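Local coordinates for penicillin-binding protein PbpB (Mycobacterium tuberculosis, PDB 6KGT), which builds cross-linked peptidoglycan from lipid intermediates for the mycobacterial cell wall, its transpeptidase domain joining peptide subunits and being the target of penicillins, at residues T476-Q481 / D492-T497; P264-S269 / I382-S387; V22-D27 / V194-N199. All blocks are in the same frame, centred on the assembly; numbering follows the deposited sequence.

Contact 1 (T476-Q481 / D492-T497). With SFR ((2R)-2-[(1S,2R)-1-carboxy-2-hydroxypropyl]-5-[(2R)-oxolan-2-yl]-2,3-dihydro-1,3-thiazole-4-carboxylic acid), chain B.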
loop_
_atom_site.group_PDB
_atom_site.type_symbol
_atom_site.label_atom_id
_atom_site.label_comp_id
_atom_site.label_asym_id
_atom_site.label_seq_id
_atom_site.Cartn_x
_atom_site.Cartn_y
_atom_site.Cartn_z
ATOM N N THR A 476 -5.233 8.805 8.067
ATOM C CA THR A 476 -3.899 9.061 8.590
ATOM C C THR A 476 -3.538 8.027 9.647
ATOM O O THR A 476 -4.400 7.464 10.314
ATOM C CB THR A 476 -3.816 10.451 9.222
ATOM O OG1 THR A 476 -4.992 10.646 10.029
ATOM C CG2 THR A 476 -3.721 11.550 8.155
ATOM N N GLY A 477 -2.240 7.810 9.822
ATOM C CA GLY A 477 -1.826 6.873 10.831
ATOM C C GLY A 477 -0.512 7.190 11.501
ATOM O O GLY A 477 0.432 7.698 10.888
ATOM N N THR A 478 -0.457 6.839 12.777
ATOM C CA THR A 478 0.735 6.936 13.607
ATOM C C THR A 478 0.756 5.683 14.475
ATOM O O THR A 478 -0.207 5.425 15.200
ATOM C CB THR A 478 0.691 8.202 14.468
ATOM O OG1 THR A 478 0.609 9.349 13.613
ATOM C CG2 THR A 478 1.925 8.305 15.325
ATOM N N ALA A 479 1.826 4.892 14.388
ATOM C CA ALA A 479 1.934 3.669 15.169
ATOM C C ALA A 479 3.307 3.598 15.822
ATOM O O ALA A 479 4.329 3.776 15.149
ATOM C CB ALA A 479 1.701 2.427 14.298
ATOM N N GLN A 480 3.323 3.311 17.127
ATOM C CA GLN A 480 4.580 3.128 17.837
ATOM C C GLN A 480 5.288 1.857 17.385
ATOM O O GLN A 480 4.666 0.811 17.198
ATOM C CB GLN A 480 4.338 3.066 19.338
ATOM C CG GLN A 480 3.999 4.388 19.976
ATOM C CD GLN A 480 3.683 4.216 21.444
ATOM O OE1 GLN A 480 2.559 3.875 21.814
ATOM N NE2 GLN A 480 4.682 4.421 22.288
ATOM N N GLN A 481 6.600 1.952 17.208
ATOM C CA GLN A 481 7.426 0.786 16.930
ATOM C C GLN A 481 7.894 0.145 18.238
ATOM O O GLN A 481 7.891 0.772 19.296
ATOM C CB GLN A 481 8.630 1.174 16.067
ATOM C CG GLN A 481 8.274 1.913 14.803
ATOM C CD GLN A 481 9.471 2.142 13.919
ATOM O OE1 GLN A 481 10.528 1.563 14.141
ATOM N NE2 GLN A 481 9.311 2.986 12.893
ATOM N N ASP A 492 8.678 7.536 21.277
ATOM C CA ASP A 492 8.761 8.567 20.240
ATOM C C ASP A 492 9.405 8.016 18.966
ATOM O O ASP A 492 10.220 8.685 18.321
ATOM C CB ASP A 492 9.522 9.795 20.742
ATOM C CG ASP A 492 10.950 9.471 21.117
ATOM O OD1 ASP A 492 11.202 8.308 21.522
ATOM O OD2 ASP A 492 11.816 10.368 20.986
ATOM N N VAL A 493 9.042 6.790 18.585
ATOM C CA VAL A 493 9.472 6.185 17.325
ATOM C C VAL A 493 8.240 5.587 16.659
ATOM O O VAL A 493 7.576 4.715 17.237
ATOM C CB VAL A 493 10.563 5.119 17.536
ATOM C CG1 VAL A 493 10.987 4.482 16.208
ATOM C CG2 VAL A 493 11.767 5.731 18.243
ATOM N N TYR A 494 7.926 6.060 15.451
ATOM C CA TYR A 494 6.636 5.776 14.839
ATOM C C TYR A 494 6.776 5.378 13.379
ATOM O O TYR A 494 7.662 5.850 12.664
ATOM C CB TYR A 494 5.694 6.982 14.902
ATOM C CG TYR A 494 5.429 7.523 16.289
ATOM C CD1 TYR A 494 4.515 6.906 17.137
ATOM C CD2 TYR A 494 6.079 8.667 16.742
ATOM C CE1 TYR A 494 4.258 7.416 18.402
ATOM C CE2 TYR A 494 5.833 9.178 18.006
ATOM C CZ TYR A 494 4.921 8.552 18.831
ATOM O OH TYR A 494 4.671 9.059 20.092
ATOM N N TRP A 495 5.880 4.501 12.949
ATOM C CA TRP A 495 5.522 4.391 11.554
ATOM C C TRP A 495 4.406 5.393 11.281
ATOM O O TRP A 495 3.413 5.435 12.011
ATOM C CB TRP A 495 5.055 2.979 11.209
ATOM C CG TRP A 495 6.117 1.926 11.252
ATOM C CD1 TRP A 495 7.204 1.806 10.416
ATOM C CD2 TRP A 495 6.175 0.811 12.145
ATOM N NE1 TRP A 495 7.941 0.688 10.753
ATOM C CE2 TRP A 495 7.331 0.059 11.807
ATOM C CE3 TRP A 495 5.372 0.382 13.204
ATOM C CZ2 TRP A 495 7.692 -1.101 12.490
ATOM C CZ3 TRP A 495 5.730 -0.778 13.880
ATOM C CH2 TRP A 495 6.880 -1.508 13.520
ATOM N N ILE A 496 4.590 6.218 10.253
ATOM C CA ILE A 496 3.568 7.133 9.767
ATOM C C ILE A 496 2.985 6.528 8.498
ATOM O O ILE A 496 3.733 6.136 7.590
ATOM C CB ILE A 496 4.150 8.536 9.496
ATOM C CG1 ILE A 496 4.768 9.132 10.762
ATOM C CG2 ILE A 496 3.068 9.461 8.888
ATOM C CD1 ILE A 496 3.898 9.065 11.977
ATOM N N THR A 497 1.658 6.457 8.429
ATOM C CA THR A 497 0.950 5.777 7.350
ATOM C C THR A 497 -0.133 6.690 6.801
ATOM O O THR A 497 -0.685 7.525 7.524
ATOM C CB THR A 497 0.265 4.473 7.817
ATOM O OG1 THR A 497 -0.501 4.736 9.009
ATOM C CG2 THR A 497 1.284 3.388 8.109
HETATM C C7 SFR B . -3.831 6.332 14.960
HETATM C C6 SFR B . -3.724 7.178 16.261
HETATM N N4 SFR B . -4.364 8.822 14.564
HETATM C C5 SFR B . -4.580 8.312 16.077
HETATM C C3 SFR B . -3.689 10.187 14.638
HETATM C C2 SFR B . -3.448 10.665 16.103
HETATM S S1 SFR B . -4.009 9.624 17.054
HETATM C C31 SFR B . -3.461 10.922 13.323
HETATM O O71 SFR B . -2.796 6.205 14.255
HETATM C C61 SFR B . -4.138 6.334 17.503
HETATM O O62 SFR B . -3.926 7.082 18.657
HETATM C C62 SFR B . -3.354 5.035 17.604
HETATM C C14 SFR B . -3.486 12.086 16.671
HETATM C C15 SFR B . -2.299 12.642 16.804
HETATM C C16 SFR B . -2.706 14.095 17.391
HETATM C C17 SFR B . -3.860 14.454 16.748
HETATM O O18 SFR B . -4.315 13.230 15.940
HETATM O O32 SFR B . -2.454 11.649 13.100
HETATM O O31 SFR B . -4.318 10.756 12.423
#
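Ala479 O takes one hydrogen bond from the neighbouring strand, from Trp495 N at 2.8 Å, and a CH···O contact from Tyr494 CA. The return bond runs from Ala479 N to Trp495 O. Farther along, Gln481 N bonds to Val493 O; toward the other end, Thr497 N bonds to Gly477 O, and Gly477 N answers weakly to Thr497 O. Thr497 OG1 rests 3.1 Å from Gly477 CA while bonding to Pro267 O. This antiparallel pair belongs to the central sheet of the penicillin-binding transpeptidase fold, and 476-477 closes the KTG motif that borders the active site. The opened penem SFR lies alongside strand 473-483: Thr478 N holds its O71 at 2.8 Å, and Thr476 OG1 bonds to its carboxylate O31, modelled so short that the length is doubtful. Among the side chains, Gln481 lies across the Trp495 indole. Its CG is anti to the carbonyl carbon, beside the backbone N (chi1 -53°), and the chain is extended beyond it. That puts CG over the six-membered ring of Trp495, 3.5 Å from the centroid. The amide continues nearly flat above the indole, at 19° to its plane, with NE2 bonding onward to Asp516. The Tyr494 ring is met obliquely by two neighbours: Thr478 CG2 at 3.5 Å from CD1, and Gln480 CG at 3.4 Å from CE1. Gln480 runs alongside the tyrosine, pointing the same way, and its NE2 bonds to Phe490 O.

Contact 2 (P264-S269 / I382-S387). With SFR ((2R)-2-[(1S,2R)-1-carboxy-2-hydroxypropyl]-5-[(2R)-oxolan-2-yl]-2,3-dihydro-1,3-thiazole-4-carboxylic acid), chain B.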
loop_
_atom_site.group_PDB
_atom_site.type_symbol
_atom_site.label_atom_id
_atom_site.label_comp_id
_atom_site.label_asym_id
_atom_site.label_seq_id
_atom_site.Cartn_x
_atom_site.Cartn_y
_atom_site.Cartn_z
ATOM N N PRO A 264 6.842 -5.956 7.004
ATOM C CA PRO A 264 5.594 -5.572 7.670
ATOM C C PRO A 264 5.829 -4.569 8.791
ATOM O O PRO A 264 6.926 -4.437 9.334
ATOM C CB PRO A 264 5.061 -6.905 8.211
ATOM C CG PRO A 264 6.301 -7.742 8.428
ATOM C CD PRO A 264 7.261 -7.327 7.341
ATOM N N PHE A 265 4.758 -3.845 9.120
ATOM C CA PHE A 265 4.766 -2.843 10.178
ATOM C C PHE A 265 3.399 -2.824 10.846
ATOM O O PHE A 265 2.429 -3.398 10.345
ATOM C CB PHE A 265 5.102 -1.432 9.647
ATOM C CG PHE A 265 4.275 -1.016 8.452
ATOM C CD1 PHE A 265 3.047 -0.377 8.617
ATOM C CD2 PHE A 265 4.723 -1.283 7.158
ATOM C CE1 PHE A 265 2.283 -0.002 7.498
ATOM C CE2 PHE A 265 3.968 -0.909 6.036
ATOM C CZ PHE A 265 2.754 -0.277 6.203
ATOM N N GLU A 266 3.323 -2.134 11.975
ATOM C CA GLU A 266 2.006 -1.990 12.596
ATOM C C GLU A 266 1.315 -0.770 12.014
ATOM O O GLU A 266 1.942 0.293 11.907
ATOM C CB GLU A 266 2.118 -1.875 14.120
ATOM C CG GLU A 266 2.664 -3.170 14.764
ATOM C CD GLU A 266 2.639 -3.166 16.286
ATOM O OE1 GLU A 266 1.660 -2.669 16.884
ATOM O OE2 GLU A 266 3.610 -3.671 16.885
ATOM N N PRO A 267 0.061 -0.902 11.567
ATOM C CA PRO A 267 -0.538 0.148 10.732
ATOM C C PRO A 267 -1.023 1.360 11.501
ATOM O O PRO A 267 -1.180 2.432 10.894
ATOM C CB PRO A 267 -1.719 -0.568 10.084
ATOM C CG PRO A 267 -2.139 -1.580 11.192
ATOM C CD PRO A 267 -0.828 -2.071 11.716
ATOM N N GLY A 268 -1.287 1.225 12.794
ATOM C CA GLY A 268 -1.880 2.332 13.517
ATOM C C GLY A 268 -3.269 2.645 12.994
ATOM O O GLY A 268 -3.966 1.791 12.432
ATOM N N SER A 269 -3.664 3.904 13.149
ATOM C CA SER A 269 -5.044 4.306 12.881
ATOM C C SER A 269 -5.509 4.048 11.444
ATOM O O SER A 269 -6.727 4.031 11.195
ATOM C CB SER A 269 -5.210 5.787 13.210
ATOM O OG SER A 269 -4.974 5.991 14.582
ATOM N N ILE A 382 -7.437 -0.188 16.716
ATOM C CA ILE A 382 -6.722 1.065 16.491
ATOM C C ILE A 382 -5.384 0.849 15.800
ATOM O O ILE A 382 -4.645 1.815 15.564
ATOM C CB ILE A 382 -6.541 1.855 17.805
ATOM C CG1 ILE A 382 -5.684 1.066 18.811
ATOM C CG2 ILE A 382 -7.910 2.196 18.415
ATOM C CD1 ILE A 382 -5.483 1.793 20.120
ATOM N N GLY A 383 -5.068 -0.385 15.432
ATOM C CA GLY A 383 -3.924 -0.639 14.594
ATOM C C GLY A 383 -2.637 -1.014 15.296
ATOM O O GLY A 383 -1.582 -0.921 14.668
ATOM N N GLN A 384 -2.673 -1.418 16.570
ATOM C CA GLN A 384 -1.497 -1.977 17.239
ATOM C C GLN A 384 -1.775 -3.437 17.578
ATOM O O GLN A 384 -2.926 -3.844 17.711
ATOM C CB GLN A 384 -1.109 -1.194 18.515
ATOM C CG GLN A 384 -0.867 0.332 18.320
ATOM C CD GLN A 384 0.609 0.780 17.993
ATOM O OE1 GLN A 384 0.927 1.965 18.145
ATOM N NE2 GLN A 384 1.483 -0.148 17.550
ATOM N N GLY A 385 -0.714 -4.229 17.690
ATOM C CA GLY A 385 -0.851 -5.648 17.966
ATOM C C GLY A 385 -0.976 -6.532 16.746
ATOM O O GLY A 385 -1.301 -7.720 16.886
ATOM N N LEU A 386 -0.742 -5.990 15.555
ATOM C CA LEU A 386 -0.813 -6.741 14.313
ATOM C C LEU A 386 0.093 -6.031 13.328
ATOM O O LEU A 386 0.392 -4.837 13.473
ATOM C CB LEU A 386 -2.242 -6.842 13.756
ATOM C CG LEU A 386 -2.802 -5.656 12.958
ATOM C CD1 LEU A 386 -4.110 -6.034 12.272
ATOM C CD2 LEU A 386 -2.983 -4.362 13.794
ATOM N N SER A 387 0.532 -6.760 12.317
ATOM C CA SER A 387 1.434 -6.165 11.352
ATOM C C SER A 387 0.974 -6.520 9.952
ATOM O O SER A 387 0.396 -7.588 9.730
ATOM C CB SER A 387 2.870 -6.617 11.580
ATOM O OG SER A 387 2.943 -8.014 11.483
HETATM C C7 SFR B . -3.831 6.332 14.960
HETATM C C6 SFR B . -3.724 7.178 16.261
HETATM N N4 SFR B . -4.364 8.822 14.564
HETATM C C5 SFR B . -4.580 8.312 16.077
HETATM C C3 SFR B . -3.689 10.187 14.638
HETATM C C2 SFR B . -3.448 10.665 16.103
HETATM S S1 SFR B . -4.009 9.624 17.054
HETATM C C31 SFR B . -3.461 10.922 13.323
HETATM O O71 SFR B . -2.796 6.205 14.255
HETATM C C61 SFR B . -4.138 6.334 17.503
HETATM O O62 SFR B . -3.926 7.082 18.657
HETATM C C62 SFR B . -3.354 5.035 17.604
HETATM C C14 SFR B . -3.486 12.086 16.671
HETATM C C15 SFR B . -2.299 12.642 16.804
HETATM C C16 SFR B . -2.706 14.095 17.391
HETATM C C17 SFR B . -3.860 14.454 16.748
HETATM O O18 SFR B . -4.315 13.230 15.940
HETATM O O32 SFR B . -2.454 11.649 13.100
HETATM O O31 SFR B . -4.318 10.756 12.423
#
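Glu266 and Gln384 provide the main polar link between these two loops. Gln384 NE2 donates to Glu266 OE1 at 2.6 Å, and Gly385 N donates to the same oxygen at 3.0 Å; the two donors come from opposite faces of the carboxylate, each well out of its plane. The amide of Gln384 stands nearly perpendicular to the carboxylate, 87° apart, yet the oxygen lies in the amide's own plane. A bend at chi2 (-91°) turns NE2 back toward the glutamate, while Gln384 OE1 accepts from Gln480 N. Between the backbones there is one conventional bond, Gly268 N to Gly383 O at 2.9 Å. It is backed by CH···O contacts, notably Gly383 CA to Gly268 O at 3.3 Å and Ser387 CA to Phe265 O at 3.1 Å. Gly383, with positive phi, is the C-prime residue of the Schellman motif that ends the preceding helix, and its CA packs directly on the Gly268 carbonyl. Apolar packing is slight: Pro267 CD meets Leu386 CD2 at 3.8 Å, the two side chains crossing at about a right angle. Covalent chemistry sits at the end of 264-269, where Ser269 OG is joined to C7 of the opened penem SFR, the acyl-enzyme of a serine transpeptidase. Ser269 N makes a weak bond to O71, in the place of an oxyanion hole. Buried Glu266 OE1 also hydrogen-bonds to Tyr489 OH; the two N-H donors, with this third partner, would probably favour an ionised carboxylate three residues before the acylated serine.

Contact 3 (V22-D27 / V194-N199)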
loop_
_atom_site.group_PDB
_atom_site.type_symbol
_atom_site.label_atom_id
_atom_site.label_comp_id
_atom_site.label_asym_id
_atom_site.label_seq_id
_atom_site.Cartn_x
_atom_site.Cartn_y
_atom_site.Cartn_z
ATOM N N VAL A 22 8.668 -5.631 -19.526
ATOM C CA VAL A 22 8.093 -4.375 -19.998
ATOM C C VAL A 22 6.907 -3.999 -19.123
ATOM O O VAL A 22 6.372 -4.813 -18.375
ATOM C CB VAL A 22 7.660 -4.445 -21.488
ATOM C CG1 VAL A 22 8.792 -5.040 -22.350
ATOM C CG2 VAL A 22 6.358 -5.242 -21.646
ATOM N N ASP A 23 6.492 -2.749 -19.233
ATOM C CA ASP A 23 5.349 -2.289 -18.467
ATOM C C ASP A 23 4.077 -2.543 -19.279
ATOM O O ASP A 23 4.123 -3.089 -20.383
ATOM C CB ASP A 23 5.533 -0.818 -18.061
ATOM C CG ASP A 23 5.183 0.168 -19.175
ATOM O OD1 ASP A 23 5.143 -0.210 -20.376
ATOM O OD2 ASP A 23 4.983 1.355 -18.849
ATOM N N ARG A 24 2.931 -2.138 -18.721
ATOM C CA ARG A 24 1.640 -2.443 -19.325
ATOM C C ARG A 24 1.520 -1.885 -20.740
ATOM O O ARG A 24 0.754 -2.417 -21.550
ATOM C CB ARG A 24 0.497 -1.916 -18.445
ATOM C CG ARG A 24 0.400 -0.390 -18.307
ATOM C CD ARG A 24 -0.642 0.015 -17.227
ATOM N NE ARG A 24 -1.985 -0.491 -17.508
ATOM C CZ ARG A 24 -2.623 -1.437 -16.816
ATOM N NH1 ARG A 24 -2.077 -2.015 -15.745
ATOM N NH2 ARG A 24 -3.848 -1.791 -17.174
ATOM N N ASN A 25 2.255 -0.819 -21.057
ATOM C CA ASN A 25 2.221 -0.236 -22.391
ATOM C C ASN A 25 3.439 -0.633 -23.215
ATOM O O ASN A 25 3.783 0.056 -24.176
ATOM C CB ASN A 25 2.113 1.284 -22.302
ATOM C CG ASN A 25 0.918 1.742 -21.469
ATOM O OD1 ASN A 25 -0.200 1.237 -21.623
ATOM N ND2 ASN A 25 1.149 2.720 -20.594
ATOM N N ASN A 26 4.110 -1.714 -22.831
ATOM C CA ASN A 26 5.276 -2.263 -23.512
ATOM C C ASN A 26 6.491 -1.360 -23.438
ATOM O O ASN A 26 7.431 -1.539 -24.210
ATOM C CB ASN A 26 4.982 -2.601 -24.978
ATOM C CG ASN A 26 3.882 -3.629 -25.122
ATOM O OD1 ASN A 26 3.977 -4.730 -24.586
ATOM N ND2 ASN A 26 2.844 -3.282 -25.864
ATOM N N ASP A 27 6.509 -0.389 -22.538
ATOM C CA ASP A 27 7.729 0.379 -22.346
ATOM C C ASP A 27 8.763 -0.502 -21.660
ATOM O O ASP A 27 8.497 -1.088 -20.601
ATOM C CB ASP A 27 7.462 1.633 -21.521
ATOM C CG ASP A 27 8.552 2.685 -21.682
ATOM O OD1 ASP A 27 8.891 3.039 -22.844
ATOM O OD2 ASP A 27 9.086 3.137 -20.636
ATOM N N VAL A 194 5.049 -8.915 -19.198
ATOM C CA VAL A 194 4.343 -7.630 -19.195
ATOM C C VAL A 194 3.864 -7.356 -17.769
ATOM O O VAL A 194 3.097 -8.140 -17.201
ATOM C CB VAL A 194 3.160 -7.637 -20.179
ATOM C CG1 VAL A 194 2.490 -6.278 -20.256
ATOM C CG2 VAL A 194 3.616 -8.069 -21.564
ATOM N N LEU A 195 4.327 -6.256 -17.177
ATOM C CA LEU A 195 3.918 -5.897 -15.825
ATOM C C LEU A 195 2.683 -5.004 -15.861
ATOM O O LEU A 195 2.347 -4.404 -16.884
ATOM C CB LEU A 195 5.046 -5.191 -15.072
ATOM C CG LEU A 195 6.329 -6.001 -14.953
ATOM C CD1 LEU A 195 7.337 -5.154 -14.222
ATOM C CD2 LEU A 195 6.104 -7.353 -14.220
ATOM N N THR A 196 1.995 -4.934 -14.727
ATOM C CA THR A 196 0.899 -3.980 -14.588
ATOM C C THR A 196 1.393 -2.563 -14.331
ATOM O O THR A 196 0.599 -1.615 -14.429
ATOM C CB THR A 196 -0.022 -4.410 -13.456
ATOM O OG1 THR A 196 0.751 -4.512 -12.254
ATOM C CG2 THR A 196 -0.652 -5.774 -13.780
ATOM N N LEU A 197 2.681 -2.404 -14.021
ATOM C CA LEU A 197 3.273 -1.090 -13.818
ATOM C C LEU A 197 3.004 -0.160 -14.998
ATOM O O LEU A 197 3.066 -0.563 -16.161
ATOM C CB LEU A 197 4.783 -1.231 -13.598
ATOM C CG LEU A 197 5.236 -1.993 -12.345
ATOM C CD1 LEU A 197 6.758 -1.954 -12.205
ATOM C CD2 LEU A 197 4.534 -1.418 -11.102
ATOM N N ASP A 198 2.676 1.085 -14.681
ATOM C CA ASP A 198 2.732 2.191 -15.629
ATOM C C ASP A 198 4.008 2.975 -15.347
ATOM O O ASP A 198 4.144 3.559 -14.271
ATOM C CB ASP A 198 1.501 3.088 -15.491
ATOM C CG ASP A 198 1.437 4.194 -16.558
ATOM O OD1 ASP A 198 2.474 4.814 -16.873
ATOM O OD2 ASP A 198 0.330 4.451 -17.073
ATOM N N ASN A 199 4.928 2.999 -16.316
ATOM C CA ASN A 199 6.254 3.568 -16.075
ATOM C C ASN A 199 6.184 5.050 -15.744
ATOM O O ASN A 199 6.969 5.547 -14.923
ATOM C CB ASN A 199 7.156 3.344 -17.281
ATOM C CG ASN A 199 7.882 2.017 -17.228
ATOM O OD1 ASN A 199 7.702 1.211 -16.299
ATOM N ND2 ASN A 199 8.716 1.778 -18.231
#
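Val22 pairs with Val194 in a short parallel bridge: Val22 O accepts from Leu195 N at 2.8 Å, and the two CG2 methyls meet at 3.9 Å. Asp23 comes next and starts a type I turn that runs to Asn26. Its CG is placed between the backbone N and the carbonyl carbon (chi1 81°), which lets the carboxylate serve both segments. OD2 takes Asn199 N at 3.0 Å on its anti lone pair; OD1 turns back to accept Asp27 N, just past the turn that Asn26 N closes on Asp23 O. Arg24 N bonds to Leu197 O at 3.0 Å. The Arg24 guanidinium meets Thr196 O edge-on, NH1 donating at 3.0 Å to a lone pair, and NH1 is also salt-bridged to Glu232. Just past the turn, Asp27 OD2 accepts Asn199 ND2 at 2.8 Å, again on an anti lone pair, while buried Asn199 OD1 has no partner in the model. The contact thus ties the turn before strand 28-36 to the start of helix 199-216, where Asp198 is the N-cap and caps Asp200 N. The helix's positive end probably stabilises negative charge on Asp23 and Asp198, whose carboxylates lie near each other.

Along the chain the contacts come in series: contact 3 closes first, then contact 2, then contact 1. Contacts 1 and 2 touch each other within the transpeptidase domain, their centres 9 Å apart. Loops 264-269 and 382-387 of contact 2 pack against strands 473-483 and 493-502, and between them the two contacts supply the Thr478 and Ser269 amides that face the same oxygen of SFR. Contact 3 stands on the opposite side of the chain's centre, with its centre 33 Å from that of contact 1 and 32 Å from that of contact 2. It lies at the margin of a separate mixed sheet, joining 22-27 of the dimerisation domain to strand 192-195, well away from the acylated site.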